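Local coordinates for trans-2-enoyl-CoA reductase [NADH] (Treponema denticola ATCC 35405, PDB 4GGO), which catalyses the NADH-dependent reduction of the carbon-carbon double bond of crotonyl-CoA to butyryl-CoA in fatty acid synthesis, and in vitro also reduces longer enoyl-CoAs, at residues C24-E29 / F384-I389. Numbering follows the deposited sequence.
Sequences CKKGVE and FDVEGI
Lys26, on helix 21-38, lies against a type II beta turn that runs from Val386 to Ile389. The turn belongs to the loop after helix 371-380. The contact thus ties a helix near the start of this Rossmann-fold reductase to a loop near its end, away from the NAD and substrate sites.

Val386 opens the turn. Its CG2 methyl meets Lys26 CG at 3.6 Å, and the two side chains run past each other in opposite directions. The backbone N of Val386 is hydrogen-bonded to the hydroxyl of Tyr391. Glu387 takes part chiefly through its main chain: its carbonyl O accepts a hydrogen bond from Lys26 NZ, the one such bond across the contact. Its carboxylate stays apart, with OE2 5.8 Å from Lys26 NZ, though the opposite charges may still attract weakly. Gly388, with a positive phi, sits at the third position of the type II turn, in the left-handed region where glycine is favoured. Ile389 closes the turn, and its CD1 lies 3.9 Å from Lys26 CB.

The base of the lysine chain packs on Val386 and Ile389. The ammonium group is shared between Glu387 O and a salt bridge to Asp30 OD1, one helical turn further on. Lys26 CG is anti to the backbone N, and the bends at chi2 (62°) and chi4 turn the ammonium group to Glu387 O. Lys26 NZ reaches Glu387 O at 3.0 Å, 36° above the carbonyl plane.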
loop_
_atom_site.group_PDB
_atom_site.type_symbol
_atom_site.label_atom_id
_atom_site.label_comp_id
_atom_site.label_asym_id
_atom_site.label_seq_id
_atom_site.Cartn_x
_atom_site.Cartn_y
_atom_site.Cartn_z
ATOM N N CYS A 24 -15.623 -1.012 -7.069
ATOM C CA CYS A 24 -14.293 -0.415 -7.095
ATOM C C CYS A 24 -14.390 1.095 -7.291
ATOM O O CYS A 24 -13.664 1.862 -6.658
ATOM C CB CYS A 24 -13.442 -1.037 -8.204
ATOM S SG CYS A 24 -13.003 -2.771 -7.928
ATOM N N LYS A 25 -15.295 1.510 -8.173
ATOM C CA LYS A 25 -15.523 2.926 -8.441
ATOM C C LYS A 25 -15.982 3.654 -7.182
ATOM O O LYS A 25 -15.448 4.705 -6.832
ATOM C CB LYS A 25 -16.562 3.097 -9.551
ATOM C CG LYS A 25 -16.967 4.540 -9.806
ATOM C CD LYS A 25 -18.013 4.633 -10.906
ATOM C CE LYS A 25 -18.390 6.081 -11.191
ATOM N NZ LYS A 25 -19.387 6.189 -12.294
ATOM N N LYS A 26 -16.973 3.081 -6.507
ATOM C CA LYS A 26 -17.503 3.653 -5.273
ATOM C C LYS A 26 -16.420 3.732 -4.201
ATOM O O LYS A 26 -16.372 4.688 -3.425
ATOM C CB LYS A 26 -18.686 2.822 -4.772
ATOM C CG LYS A 26 -19.334 3.339 -3.495
ATOM C CD LYS A 26 -19.912 4.730 -3.680
ATOM C CE LYS A 26 -20.889 5.068 -2.564
ATOM N NZ LYS A 26 -20.292 4.873 -1.213
ATOM N N GLY A 27 -15.551 2.726 -4.169
ATOM C CA GLY A 27 -14.448 2.694 -3.226
ATOM C C GLY A 27 -13.491 3.852 -3.435
ATOM O O GLY A 27 -13.008 4.451 -2.475
ATOM N N VAL A 28 -13.218 4.167 -4.697
ATOM C CA VAL A 28 -12.354 5.292 -5.034
ATOM C C VAL A 28 -13.031 6.611 -4.674
ATOM O O VAL A 28 -12.405 7.507 -4.109
ATOM C CB VAL A 28 -11.982 5.291 -6.532
ATOM C CG1 VAL A 28 -11.212 6.551 -6.896
ATOM C CG2 VAL A 28 -11.175 4.048 -6.876
ATOM N N GLU A 29 -14.318 6.717 -4.996
ATOM C CA GLU A 29 -15.084 7.928 -4.720
ATOM C C GLU A 29 -15.187 8.226 -3.227
ATOM O O GLU A 29 -15.116 9.383 -2.815
ATOM C CB GLU A 29 -16.482 7.836 -5.336
ATOM C CG GLU A 29 -16.504 7.998 -6.846
ATOM C CD GLU A 29 -17.891 7.830 -7.433
ATOM O OE1 GLU A 29 -18.717 7.124 -6.819
ATOM O OE2 GLU A 29 -18.157 8.408 -8.509
ATOM N N PHE A 384 -16.084 -5.400 -3.416
ATOM C CA PHE A 384 -17.202 -6.102 -2.798
ATOM C C PHE A 384 -17.507 -5.544 -1.412
ATOM O O PHE A 384 -16.628 -4.986 -0.756
ATOM C CB PHE A 384 -16.917 -7.603 -2.714
ATOM C CG PHE A 384 -16.734 -8.259 -4.054
ATOM C CD1 PHE A 384 -17.829 -8.573 -4.842
ATOM C CD2 PHE A 384 -15.468 -8.566 -4.524
ATOM C CE1 PHE A 384 -17.664 -9.178 -6.075
ATOM C CE2 PHE A 384 -15.296 -9.171 -5.755
ATOM C CZ PHE A 384 -16.397 -9.477 -6.531
ATOM N N ASP A 385 -18.761 -5.685 -0.987
ATOM C CA ASP A 385 -19.198 -5.293 0.356
ATOM C C ASP A 385 -19.063 -3.789 0.636
ATOM O O ASP A 385 -19.008 -3.368 1.790
ATOM C CB ASP A 385 -18.459 -6.110 1.428
ATOM C CG ASP A 385 -19.117 -6.021 2.796
ATOM O OD1 ASP A 385 -20.348 -6.207 2.882
ATOM O OD2 ASP A 385 -18.401 -5.750 3.783
ATOM N N VAL A 386 -19.018 -2.975 -0.414
ATOM C CA VAL A 386 -18.936 -1.531 -0.209
ATOM C C VAL A 386 -20.331 -0.903 -0.158
ATOM O O VAL A 386 -21.259 -1.361 -0.827
ATOM C CB VAL A 386 -18.019 -0.830 -1.246
ATOM C CG1 VAL A 386 -17.138 -1.847 -1.948
ATOM C CG2 VAL A 386 -18.829 -0.035 -2.252
ATOM N N GLU A 387 -20.470 0.136 0.659
ATOM C CA GLU A 387 -21.766 0.743 0.929
ATOM C C GLU A 387 -22.313 1.487 -0.285
ATOM O O GLU A 387 -21.571 2.171 -0.988
ATOM C CB GLU A 387 -21.654 1.696 2.123
ATOM C CG GLU A 387 -22.897 1.772 2.988
ATOM C CD GLU A 387 -22.673 2.588 4.249
ATOM O OE1 GLU A 387 -23.302 2.276 5.282
ATOM O OE2 GLU A 387 -21.868 3.542 4.205
ATOM N N GLY A 388 -23.612 1.343 -0.528
ATOM C CA GLY A 388 -24.273 2.056 -1.607
ATOM C C GLY A 388 -24.310 1.306 -2.926
ATOM O O GLY A 388 -24.697 1.866 -3.953
ATOM N N ILE A 389 -23.906 0.040 -2.906
ATOM C CA ILE A 389 -23.918 -0.781 -4.113
ATOM C C ILE A 389 -24.947 -1.903 -4.002
ATOM O O ILE A 389 -25.002 -2.610 -2.996
ATOM C CB ILE A 389 -22.525 -1.369 -4.413
ATOM C CG1 ILE A 389 -21.505 -0.247 -4.604
ATOM C CG2 ILE A 389 -22.569 -2.257 -5.650
ATOM C CD1 ILE A 389 -21.836 0.693 -5.742
#